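Local atomic coordinates of orotate phosphoribosyltransferase (Aeropyrum pernix, PDB entry 2YZK), a protein that probably catalyses the magnesium-dependent transfer of a ribosyl phosphate group from 5-phosphoribose 1-diphosphate to orotate, giving orotidine monophosphate in pyrimidine biosynthesis. Residues 143-148 / 164-169; 10-15 / 25-30; 137-142 / 156-161; 118-123 / 150-155. All coordinates share one frame; numbering follows the deposited sequence.

From the N terminus, contact 2 (10-15 / 25-30) comes first. It closes a short loop within a small antiparallel sheet before any other contact opens. The remaining three contacts all cross one another along the chain. Contact 4 (118-123 / 150-155) opens next and packs two helices together. Contact 3 (137-142 / 156-161) pairs two strands of the five-stranded parallel sheet beneath those helices. Contact 1 (143-148 / 164-169) continues from the same strands into a second, short parallel sheet. Contacts 3 and 4 touch closely, with centres about 8 Å apart. Contact 1 reaches back to contact 2 where Leu166 and Ile169 pack on Ile29 and Val12.

Contact 1 of 4, residues 143-148 / 164-169; sequences VDRGEG and ATLKTI
Strand 143-144 runs parallel to strand 164-165, with Val143 paired to Ala164 and Asp144 to Thr165. With strand 115-116 they make a short parallel sheet next to the main sheet of the phosphoribosyltransferase fold. Asp144 N donates to Ala164 O at 2.9 Å. Leu166 N donates to Asp144 O at 3.0 Å, already at the start of helix 166-172. Thr165 is the N-cap of that helix, and its OG1 accepts from Thr168 N.

Val143 CG2 and Ile169 CD1 meet tip to tip at 3.6 Å. Arg145, predicted to bind orotate, lies alongside Leu166, both pointing the same way. Leu166 CD2 covers one face of the guanidinium near its rim, 3.6 Å from Arg145 NH2. The arginine chain bends at its third torsion (58°) and grips Glu147 side-on. Arg145 NE reaches Glu147 OE1 at 2.9 Å, within the guanidinium plane, and NH2 meets OE2 at 3.2 Å. Glu147 OE1 has a second salt bridge, to Arg23. A methionine in place of Arg145 would probably leave Glu147 with Arg23 as its remaining salt-bridge partner and Leu166 CD2 without the flat face it packs on. Asp144 opens an Asx turn at the end of its strand: its OD1 accepts from Gly146 N at 2.9 Å, with the donor 76° out of the carboxylate plane.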
loop_
_atom_site.group_PDB
_atom_site.type_symbol
_atom_site.label_atom_id
_atom_site.label_comp_id
_atom_site.label_asym_id
_atom_site.label_seq_id
_atom_site.Cartn_x
_atom_site.Cartn_y
_atom_site.Cartn_z
ATOM N N VAL A 143 1.714 -8.861 -13.814
ATOM C CA VAL A 143 1.027 -9.503 -14.925
ATOM C C VAL A 143 0.419 -8.521 -15.917
ATOM O O VAL A 143 -0.296 -7.592 -15.542
ATOM C CB VAL A 143 -0.102 -10.436 -14.418
ATOM C CG1 VAL A 143 -0.893 -10.991 -15.599
ATOM C CG2 VAL A 143 0.490 -11.574 -13.606
ATOM N N ASP A 144 0.720 -8.728 -17.194
ATOM C CA ASP A 144 0.160 -7.886 -18.241
ATOM C C ASP A 144 -0.900 -8.740 -18.928
ATOM O O ASP A 144 -0.603 -9.831 -19.413
ATOM C CB ASP A 144 1.250 -7.466 -19.234
ATOM C CG ASP A 144 0.701 -6.679 -20.418
ATOM O OD1 ASP A 144 -0.451 -6.199 -20.342
ATOM O OD2 ASP A 144 1.431 -6.531 -21.424
ATOM N N ARG A 145 -2.139 -8.260 -18.949
ATOM C CA ARG A 145 -3.205 -9.020 -19.580
ATOM C C ARG A 145 -2.992 -9.110 -21.085
ATOM O O ARG A 145 -3.581 -9.963 -21.751
ATOM C CB ARG A 145 -4.564 -8.384 -19.287
ATOM C CG ARG A 145 -5.010 -8.487 -17.833
ATOM C CD ARG A 145 -6.468 -8.072 -17.709
ATOM N NE ARG A 145 -7.306 -8.920 -18.553
ATOM C CZ ARG A 145 -7.812 -10.090 -18.177
ATOM N NH1 ARG A 145 -7.584 -10.557 -16.956
ATOM N NH2 ARG A 145 -8.523 -10.810 -19.033
ATOM N N GLY A 146 -2.139 -8.236 -21.612
ATOM C CA GLY A 146 -1.867 -8.229 -23.039
ATOM C C GLY A 146 -3.089 -7.784 -23.812
ATOM O O GLY A 146 -3.418 -8.337 -24.869
ATOM N N GLU A 147 -3.762 -6.768 -23.287
ATOM C CA GLU A 147 -4.968 -6.260 -23.919
ATOM C C GLU A 147 -4.916 -4.765 -24.225
ATOM O O GLU A 147 -5.866 -4.022 -23.964
ATOM C CB GLU A 147 -6.179 -6.624 -23.049
ATOM C CG GLU A 147 -6.343 -8.148 -22.936
ATOM C CD GLU A 147 -7.407 -8.595 -21.945
ATOM O OE1 GLU A 147 -7.928 -7.753 -21.189
ATOM O OE2 GLU A 147 -7.712 -9.809 -21.918
ATOM N N GLY A 148 -3.786 -4.332 -24.776
ATOM C CA GLY A 148 -3.637 -2.936 -25.152
ATOM C C GLY A 148 -2.874 -1.987 -24.244
ATOM O O GLY A 148 -2.585 -0.866 -24.655
ATOM N N ALA A 164 5.169 -11.391 -16.172
ATOM C CA ALA A 164 4.539 -12.391 -17.026
ATOM C C ALA A 164 3.274 -11.865 -17.692
ATOM O O ALA A 164 2.704 -10.853 -17.274
ATOM C CB ALA A 164 4.210 -13.642 -16.213
ATOM N N THR A 165 2.847 -12.548 -18.745
ATOM C CA THR A 165 1.629 -12.167 -19.434
ATOM C C THR A 165 0.583 -13.196 -19.053
ATOM O O THR A 165 0.915 -14.325 -18.688
ATOM C CB THR A 165 1.789 -12.183 -20.966
ATOM O OG1 THR A 165 2.059 -13.518 -21.406
ATOM C CG2 THR A 165 2.924 -11.252 -21.395
ATOM N N LEU A 166 -0.678 -12.793 -19.121
ATOM C CA LEU A 166 -1.782 -13.683 -18.797
ATOM C C LEU A 166 -1.760 -14.893 -19.720
ATOM O O LEU A 166 -1.958 -16.026 -19.280
ATOM C CB LEU A 166 -3.108 -12.930 -18.944
ATOM C CG LEU A 166 -4.385 -13.755 -18.777
ATOM C CD1 LEU A 166 -4.417 -14.384 -17.392
ATOM C CD2 LEU A 166 -5.598 -12.858 -18.996
ATOM N N LYS A 167 -1.506 -14.656 -21.005
ATOM C CA LYS A 167 -1.466 -15.744 -21.972
ATOM C C LYS A 167 -0.449 -16.808 -21.563
ATOM O O LYS A 167 -0.743 -18.001 -21.599
ATOM C CB LYS A 167 -1.125 -15.212 -23.370
ATOM C CG LYS A 167 -1.112 -16.290 -24.449
ATOM C CD LYS A 167 -0.828 -15.710 -25.837
ATOM C CE LYS A 167 0.557 -15.070 -25.906
ATOM N NZ LYS A 167 1.640 -16.026 -25.526
ATOM N N THR A 168 0.746 -16.376 -21.173
ATOM C CA THR A 168 1.784 -17.312 -20.764
ATOM C C THR A 168 1.395 -18.076 -19.501
ATOM O O THR A 168 1.643 -19.274 -19.397
ATOM C CB THR A 168 3.126 -16.585 -20.534
ATOM O OG1 THR A 168 3.591 -16.051 -21.783
ATOM C CG2 THR A 168 4.173 -17.545 -19.979
ATOM N N ILE A 169 0.778 -17.388 -18.547
ATOM C CA ILE A 169 0.360 -18.044 -17.311
ATOM C C ILE A 169 -0.714 -19.099 -17.566
ATOM O O ILE A 169 -0.648 -20.192 -17.013
ATOM C CB ILE A 169 -0.181 -17.023 -16.284
ATOM C CG1 ILE A 169 0.956 -16.124 -15.798
ATOM C CG2 ILE A 169 -0.825 -17.744 -15.101
ATOM C CD1 ILE A 169 0.510 -14.855 -15.074
HETATM O O HOH W 1 -1.571 -12.019 -22.219
#

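Contact 2 of 4, residues 10-15 / 25-30; sequences GAVLRG and SSVYID
Leu13 and Tyr28 form a hydrogen-bonded antiparallel pair, joined by two backbone bonds. Leu13 N donates to Tyr28 O at 2.9 Å, and Tyr28 N donates to Leu13 O at 2.8 Å. Further bonds beyond this pair run from Asp30 N to Ala11 O and from Gly15 N to Ser26 O. CA-H...O contacts fill the steps between them, such as Val27 CA to Leu13 O at 3.2 Å.

Apolar contacts lie mainly on the face that bears Val12, Val27 and Ile29. Val12 CG1 stands anti to the backbone N (chi1 177°), which turns this branch to Val27 CG2 at 3.6 Å and leaves CG2 beside Ile29 CD1 at 3.8 Å. Val12 and Val27 cross obliquely. The other face has a looser contact, Leu13 CB to Tyr28 CB at 4.4 Å.

The strands belong to a small three-stranded antiparallel sheet, with strand 24-29 in the middle. This N-terminal unit probably contributes to the hood over the active site, as in other type I phosphoribosyltransferases. The side chain of Ile29 comes within about 4 Å of that of Arg145.

Polar side chains gather round Trp175. Ser26 OG stands over the centre of one face of the Arg14 guanidinium, 4.3 Å from Arg14 CZ. It also binds Trp175 NE1. Arg14 NH1 bonds to Trp175 O, and Arg14 makes a cation-pi contact with this residue. Asp30 turns instead to Arg32, with which its OD1 forms a salt bridge.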
loop_
_atom_site.group_PDB
_atom_site.type_symbol
_atom_site.label_atom_id
_atom_site.label_comp_id
_atom_site.label_asym_id
_atom_site.label_seq_id
_atom_site.Cartn_x
_atom_site.Cartn_y
_atom_site.Cartn_z
ATOM N N GLY A 10 -4.306 -19.160 -5.294
ATOM C CA GLY A 10 -5.622 -18.848 -5.825
ATOM C C GLY A 10 -5.644 -17.496 -6.516
ATOM O O GLY A 10 -6.705 -16.886 -6.678
ATOM N N ALA A 11 -4.470 -17.018 -6.919
ATOM C CA ALA A 11 -4.358 -15.732 -7.601
ATOM C C ALA A 11 -4.887 -15.866 -9.028
ATOM O O ALA A 11 -5.059 -14.881 -9.744
ATOM C CB ALA A 11 -2.904 -15.261 -7.605
ATOM N N VAL A 12 -5.124 -17.108 -9.431
ATOM C CA VAL A 12 -5.681 -17.419 -10.739
ATOM C C VAL A 12 -6.804 -18.392 -10.413
ATOM O O VAL A 12 -6.552 -19.544 -10.059
ATOM C CB VAL A 12 -4.642 -18.089 -11.663
ATOM C CG1 VAL A 12 -5.286 -18.471 -12.981
ATOM C CG2 VAL A 12 -3.483 -17.134 -11.913
ATOM N N LEU A 13 -8.040 -17.914 -10.511
ATOM C CA LEU A 13 -9.207 -18.721 -10.183
ATOM C C LEU A 13 -10.095 -19.067 -11.370
ATOM O O LEU A 13 -10.445 -18.207 -12.178
ATOM C CB LEU A 13 -10.049 -17.996 -9.131
ATOM C CG LEU A 13 -11.345 -18.666 -8.668
ATOM C CD1 LEU A 13 -11.013 -19.897 -7.840
ATOM C CD2 LEU A 13 -12.164 -17.680 -7.846
ATOM N N ARG A 14 -10.463 -20.342 -11.450
ATOM C CA ARG A 14 -11.331 -20.839 -12.506
ATOM C C ARG A 14 -12.777 -20.522 -12.128
ATOM O O ARG A 14 -13.167 -20.674 -10.971
ATOM C CB ARG A 14 -11.173 -22.353 -12.641
ATOM C CG ARG A 14 -11.931 -22.950 -13.813
ATOM C CD ARG A 14 -11.086 -22.912 -15.064
ATOM N NE ARG A 14 -11.843 -23.283 -16.252
ATOM C CZ ARG A 14 -11.284 -23.623 -17.407
ATOM N NH1 ARG A 14 -9.961 -23.644 -17.524
ATOM N NH2 ARG A 14 -12.046 -23.938 -18.443
ATOM N N GLY A 15 -13.571 -20.087 -13.101
ATOM C CA GLY A 15 -14.959 -19.772 -12.822
ATOM C C GLY A 15 -15.691 -19.194 -14.015
ATOM O O GLY A 15 -15.359 -19.474 -15.166
ATOM N N SER A 25 -15.191 -14.230 -18.979
ATOM C CA SER A 25 -13.937 -14.937 -18.751
ATOM C C SER A 25 -14.091 -16.155 -17.851
ATOM O O SER A 25 -14.917 -16.166 -16.943
ATOM C CB SER A 25 -12.922 -13.969 -18.133
ATOM O OG SER A 25 -11.693 -14.610 -17.852
ATOM N N SER A 26 -13.286 -17.179 -18.116
ATOM C CA SER A 26 -13.303 -18.396 -17.319
ATOM C C SER A 26 -12.279 -18.262 -16.192
ATOM O O SER A 26 -12.138 -19.160 -15.359
ATOM C CB SER A 26 -12.950 -19.613 -18.180
ATOM O OG SER A 26 -11.612 -19.541 -18.654
ATOM N N VAL A 27 -11.567 -17.139 -16.171
ATOM C CA VAL A 27 -10.555 -16.914 -15.143
ATOM C C VAL A 27 -10.662 -15.553 -14.460
ATOM O O VAL A 27 -10.997 -14.550 -15.090
ATOM C CB VAL A 27 -9.125 -17.046 -15.734
ATOM C CG1 VAL A 27 -8.906 -15.993 -16.810
ATOM C CG2 VAL A 27 -8.081 -16.907 -14.626
ATOM N N TYR A 28 -10.384 -15.542 -13.159
ATOM C CA TYR A 28 -10.385 -14.315 -12.378
ATOM C C TYR A 28 -8.971 -14.194 -11.830
ATOM O O TYR A 28 -8.445 -15.134 -11.229
ATOM C CB TYR A 28 -11.369 -14.377 -11.212
ATOM C CG TYR A 28 -11.512 -13.039 -10.519
ATOM C CD1 TYR A 28 -12.363 -12.064 -11.031
ATOM C CD2 TYR A 28 -10.753 -12.726 -9.389
ATOM C CE1 TYR A 28 -12.460 -10.805 -10.441
ATOM C CE2 TYR A 28 -10.840 -11.466 -8.788
ATOM C CZ TYR A 28 -11.699 -10.511 -9.324
ATOM O OH TYR A 28 -11.794 -9.260 -8.754
ATOM N N ILE A 29 -8.359 -13.038 -12.044
ATOM C CA ILE A 29 -6.996 -12.804 -11.591
ATOM C C ILE A 29 -6.982 -11.896 -10.370
ATOM O O ILE A 29 -7.673 -10.880 -10.338
ATOM C CB ILE A 29 -6.148 -12.153 -12.710
ATOM C CG1 ILE A 29 -5.997 -13.118 -13.886
ATOM C CG2 ILE A 29 -4.800 -11.743 -12.172
ATOM C CD1 ILE A 29 -4.836 -14.100 -13.768
ATOM N N ASP A 30 -6.205 -12.270 -9.358
ATOM C CA ASP A 30 -6.109 -11.455 -8.153
ATOM C C ASP A 30 -4.720 -11.583 -7.540
ATOM O O ASP A 30 -4.460 -12.468 -6.725
ATOM C CB ASP A 30 -7.164 -11.864 -7.125
ATOM C CG ASP A 30 -7.260 -10.878 -5.977
ATOM O OD1 ASP A 30 -6.459 -9.917 -5.963
ATOM O OD2 ASP A 30 -8.127 -11.059 -5.093
#

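Contact 3 of 4, residues 137-142 / 156-161; sequences GTALVL and MGVRLV
The Arg159 guanidinium has Thr138 OG1 at its edge, near its plane, 3.5 Å from Arg159 NH2. Val161 CG2 lies over the centre of one face, 3.6 Å above the plane. With its first two torsions extended (chi1 180°) and a bend at the third, the Arg159 chain runs beside Thr138 in the same direction. Asp55 of helix 38-58 receives both polar ends: its OD1 forms a salt bridge with Arg159 NH2 and a hydrogen bond with Thr138 OG1.

Beneath the side chains the two strands run parallel as neighbours in the five-stranded sheet of the phosphoribosyltransferase domain. They are linked by a beta-alpha-beta crossover through helix 149-154. Four backbone bonds join them, among them Arg159 N to Gly137 O at 2.8 Å, with an angle at the hydrogen of 176°.

On the other face Ala139 CB touches Val158 CG1 and Leu160 CD1, each at 4.0 Å. Val141 CG1 crosses the Leu160 side chain at about a right angle, 4.1 Å from its CD1. The face of Thr138 and Arg159 is mixed: Asp55 holds its polar ends to helix 38-58, where Leu140 also packs. The face of Ala139 and Leu160 is aliphatic and meets helices 120-131 and 149-154.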
loop_
_atom_site.group_PDB
_atom_site.type_symbol
_atom_site.label_atom_id
_atom_site.label_comp_id
_atom_site.label_asym_id
_atom_site.label_seq_id
_atom_site.Cartn_x
_atom_site.Cartn_y
_atom_site.Cartn_z
ATOM N N GLY A 137 9.641 6.820 -17.562
ATOM C CA GLY A 137 9.592 6.184 -18.868
ATOM C C GLY A 137 9.367 4.690 -18.785
ATOM O O GLY A 137 9.311 4.010 -19.808
ATOM N N THR A 138 9.236 4.178 -17.566
ATOM C CA THR A 138 9.034 2.752 -17.353
ATOM C C THR A 138 7.907 2.465 -16.365
ATOM O O THR A 138 7.799 3.119 -15.324
ATOM C CB THR A 138 10.323 2.098 -16.803
ATOM O OG1 THR A 138 11.392 2.289 -17.738
ATOM C CG2 THR A 138 10.113 0.607 -16.559
ATOM N N ALA A 139 7.069 1.492 -16.714
ATOM C CA ALA A 139 5.966 1.048 -15.867
ATOM C C ALA A 139 6.227 -0.443 -15.678
ATOM O O ALA A 139 6.472 -1.169 -16.645
ATOM C CB ALA A 139 4.622 1.277 -16.552
ATOM N N LEU A 140 6.176 -0.888 -14.429
ATOM C CA LEU A 140 6.459 -2.268 -14.091
ATOM C C LEU A 140 5.255 -2.930 -13.434
ATOM O O LEU A 140 4.676 -2.381 -12.504
ATOM C CB LEU A 140 7.670 -2.289 -13.148
ATOM C CG LEU A 140 8.024 -3.570 -12.400
ATOM C CD1 LEU A 140 8.459 -4.626 -13.391
ATOM C CD2 LEU A 140 9.131 -3.272 -11.389
ATOM N N VAL A 141 4.876 -4.103 -13.935
ATOM C CA VAL A 141 3.749 -4.841 -13.378
ATOM C C VAL A 141 4.098 -6.321 -13.256
ATOM O O VAL A 141 5.059 -6.796 -13.859
ATOM C CB VAL A 141 2.469 -4.713 -14.250
ATOM C CG1 VAL A 141 2.097 -3.249 -14.424
ATOM C CG2 VAL A 141 2.680 -5.376 -15.604
ATOM N N LEU A 142 3.316 -7.039 -12.460
ATOM C CA LEU A 142 3.526 -8.466 -12.271
ATOM C C LEU A 142 2.944 -9.213 -13.460
ATOM O O LEU A 142 3.597 -10.079 -14.048
ATOM C CB LEU A 142 2.839 -8.944 -10.989
ATOM C CG LEU A 142 3.570 -8.665 -9.679
ATOM C CD1 LEU A 142 2.629 -8.940 -8.511
ATOM C CD2 LEU A 142 4.825 -9.536 -9.594
HETATM N N MSE A 156 2.575 7.296 -25.223
HETATM C CA MSE A 156 2.835 8.451 -24.374
HETATM C C MSE A 156 4.245 8.361 -23.794
HETATM O O MSE A 156 4.520 8.860 -22.706
HETATM C CB MSE A 156 1.781 8.588 -23.264
HETATM C CG MSE A 156 1.735 7.489 -22.225
HETATM SE SE MSE A 156 0.376 7.788 -21.041
HETATM C CE MSE A 156 1.170 8.922 -19.890
ATOM N N GLY A 157 5.130 7.712 -24.547
ATOM C CA GLY A 157 6.520 7.590 -24.142
ATOM C C GLY A 157 6.816 6.785 -22.891
ATOM O O GLY A 157 7.732 7.114 -22.135
ATOM N N VAL A 158 6.055 5.722 -22.673
ATOM C CA VAL A 158 6.270 4.872 -21.507
ATOM C C VAL A 158 6.397 3.409 -21.935
ATOM O O VAL A 158 5.574 2.898 -22.697
ATOM C CB VAL A 158 5.114 5.020 -20.496
ATOM C CG1 VAL A 158 5.313 4.046 -19.336
ATOM C CG2 VAL A 158 5.056 6.459 -19.981
ATOM N N ARG A 159 7.449 2.752 -21.457
ATOM C CA ARG A 159 7.703 1.352 -21.778
ATOM C C ARG A 159 7.150 0.465 -20.671
ATOM O O ARG A 159 7.580 0.563 -19.522
ATOM C CB ARG A 159 9.209 1.102 -21.917
ATOM C CG ARG A 159 9.560 -0.342 -22.250
ATOM C CD ARG A 159 11.045 -0.640 -22.067
ATOM N NE ARG A 159 11.469 -0.373 -20.696
ATOM C CZ ARG A 159 12.466 -1.001 -20.078
ATOM N NH1 ARG A 159 13.153 -1.944 -20.709
ATOM N NH2 ARG A 159 12.774 -0.683 -18.827
ATOM N N LEU A 160 6.195 -0.392 -21.017
ATOM C CA LEU A 160 5.605 -1.300 -20.043
ATOM C C LEU A 160 6.430 -2.578 -19.993
ATOM O O LEU A 160 6.756 -3.153 -21.031
ATOM C CB LEU A 160 4.163 -1.653 -20.434
ATOM C CG LEU A 160 3.450 -2.699 -19.562
ATOM C CD1 LEU A 160 3.170 -2.112 -18.185
ATOM C CD2 LEU A 160 2.143 -3.128 -20.223
ATOM N N VAL A 161 6.782 -3.006 -18.786
ATOM C CA VAL A 161 7.532 -4.240 -18.592
ATOM C C VAL A 161 6.739 -5.087 -17.597
ATOM O O VAL A 161 6.207 -4.564 -16.617
ATOM C CB VAL A 161 8.941 -3.968 -18.021
ATOM C CG1 VAL A 161 9.671 -5.283 -17.814
ATOM C CG2 VAL A 161 9.726 -3.068 -18.976
#

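Contact 4 of 4, residues 118-123 / 150-155; sequences TGTSIA and GELLAR
Leu152 and Leu153 press against the start of helix 120-131, and this apolar core is the tight part. Leu152 CD2 meets Ala123 CB at 3.8 Å. Leu153 CD2 touches Ile122 CG2 at 3.9 Å, and these two side chains cross at about a right angle. Gly119 is the N-cap of helix 120-131; at its backbone angles a CB would press on the carbonyl O of Thr118.

The other side, at Thr118 and Thr120, is more exposed and is touched by one methyl of Leu152. Leu152 CG is anti to the backbone N (chi1 -178°), which brings CD1 near both Thr118 O at 3.6 Å and Thr120 CG2 at 3.8 Å. Thr118 OG1 and Thr120 OG1 share a hydrogen bond of 2.7 Å. Both threonines are among the residues predicted to bind 5-phosphoribose 1-diphosphate. Cutting Leu152 back to an alanine would probably open a gap beside Ala123 and leave Thr120 CG2 without its apolar partner.

Both helices pack on the same side of the main parallel sheet. Ile122 reaches down to Val111, Ala139 and Val141, and Leu153 rests on Val158. Ala123 also touches Met156, a selenomethionine, where helix 149-154 gives way to strand 159-162.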
loop_
_atom_site.group_PDB
_atom_site.type_symbol
_atom_site.label_atom_id
_atom_site.label_comp_id
_atom_site.label_asym_id
_atom_site.label_seq_id
_atom_site.Cartn_x
_atom_site.Cartn_y
_atom_site.Cartn_z
ATOM N N THR A 118 -6.070 -2.131 -19.321
ATOM C CA THR A 118 -6.148 -1.258 -20.486
ATOM C C THR A 118 -4.960 -0.298 -20.526
ATOM O O THR A 118 -4.627 0.251 -21.574
ATOM C CB THR A 118 -7.444 -0.423 -20.476
ATOM O OG1 THR A 118 -7.479 0.388 -19.296
ATOM C CG2 THR A 118 -8.659 -1.333 -20.498
ATOM N N GLY A 119 -4.332 -0.104 -19.371
ATOM C CA GLY A 119 -3.196 0.791 -19.283
ATOM C C GLY A 119 -3.580 2.198 -18.869
ATOM O O GLY A 119 -2.713 3.003 -18.527
ATOM N N THR A 120 -4.877 2.496 -18.883
ATOM C CA THR A 120 -5.345 3.833 -18.519
ATOM C C THR A 120 -5.077 4.233 -17.067
ATOM O O THR A 120 -4.816 5.404 -16.787
ATOM C CB THR A 120 -6.861 4.004 -18.821
ATOM O OG1 THR A 120 -7.594 2.911 -18.259
ATOM C CG2 THR A 120 -7.102 4.050 -20.322
ATOM N N SER A 121 -5.144 3.279 -16.143
ATOM C CA SER A 121 -4.893 3.597 -14.742
ATOM C C SER A 121 -3.433 4.008 -14.576
ATOM O O SER A 121 -3.112 4.913 -13.805
ATOM C CB SER A 121 -5.207 2.392 -13.844
ATOM O OG SER A 121 -4.407 1.271 -14.181
ATOM N N ILE A 122 -2.550 3.340 -15.311
ATOM C CA ILE A 122 -1.131 3.652 -15.251
ATOM C C ILE A 122 -0.892 4.991 -15.944
ATOM O O ILE A 122 -0.135 5.824 -15.453
ATOM C CB ILE A 122 -0.302 2.541 -15.933
ATOM C CG1 ILE A 122 -0.502 1.226 -15.168
ATOM C CG2 ILE A 122 1.175 2.927 -15.967
ATOM C CD1 ILE A 122 0.018 -0.047 -15.825
ATOM N N ALA A 123 -1.561 5.191 -17.077
ATOM C CA ALA A 123 -1.433 6.429 -17.842
ATOM C C ALA A 123 -1.778 7.645 -16.984
ATOM O O ALA A 123 -1.093 8.673 -17.043
ATOM C CB ALA A 123 -2.343 6.380 -19.071
ATOM N N GLY A 150 0.320 -2.019 -23.146
ATOM C CA GLY A 150 1.628 -1.669 -23.670
ATOM C C GLY A 150 1.587 -0.690 -24.825
ATOM O O GLY A 150 2.415 0.217 -24.904
ATOM N N GLU A 151 0.627 -0.872 -25.728
ATOM C CA GLU A 151 0.494 0.008 -26.884
ATOM C C GLU A 151 0.071 1.412 -26.469
ATOM O O GLU A 151 0.582 2.409 -26.992
ATOM C CB GLU A 151 -0.539 -0.556 -27.866
ATOM C CG GLU A 151 -0.136 -1.843 -28.574
ATOM C CD GLU A 151 0.058 -3.016 -27.632
ATOM O OE1 GLU A 151 -0.716 -3.148 -26.658
ATOM O OE2 GLU A 151 0.981 -3.820 -27.882
ATOM N N LEU A 152 -0.869 1.489 -25.531
ATOM C CA LEU A 152 -1.363 2.768 -25.053
ATOM C C LEU A 152 -0.244 3.550 -24.376
ATOM O O LEU A 152 -0.064 4.740 -24.638
ATOM C CB LEU A 152 -2.536 2.559 -24.084
ATOM C CG LEU A 152 -3.215 3.808 -23.507
ATOM C CD1 LEU A 152 -4.671 3.506 -23.193
ATOM C CD2 LEU A 152 -2.486 4.268 -22.254
ATOM N N LEU A 153 0.516 2.878 -23.518
ATOM C CA LEU A 153 1.611 3.535 -22.816
ATOM C C LEU A 153 2.746 3.912 -23.768
ATOM O O LEU A 153 3.409 4.928 -23.579
ATOM C CB LEU A 153 2.133 2.633 -21.691
ATOM C CG LEU A 153 1.149 2.475 -20.525
ATOM C CD1 LEU A 153 1.622 1.367 -19.598
ATOM C CD2 LEU A 153 1.010 3.795 -19.778
ATOM N N ALA A 154 2.963 3.098 -24.796
ATOM C CA ALA A 154 4.020 3.372 -25.759
ATOM C C ALA A 154 3.738 4.685 -26.471
ATOM O O ALA A 154 4.663 5.417 -26.829
ATOM C CB ALA A 154 4.119 2.238 -26.776
ATOM N N ARG A 155 2.457 4.982 -26.664
ATOM C CA ARG A 155 2.054 6.208 -27.341
ATOM C C ARG A 155 2.267 7.464 -26.507
ATOM O O ARG A 155 2.144 8.576 -27.018
ATOM C CB ARG A 155 0.593 6.118 -27.796
ATOM C CG ARG A 155 0.394 5.217 -29.010
ATOM C CD ARG A 155 -0.986 5.391 -29.632
ATOM N NE ARG A 155 -2.055 4.799 -28.831
ATOM C CZ ARG A 155 -2.207 3.492 -28.634
ATOM N NH1 ARG A 155 -1.355 2.633 -29.178
ATOM N NH2 ARG A 155 -3.217 3.044 -27.899
#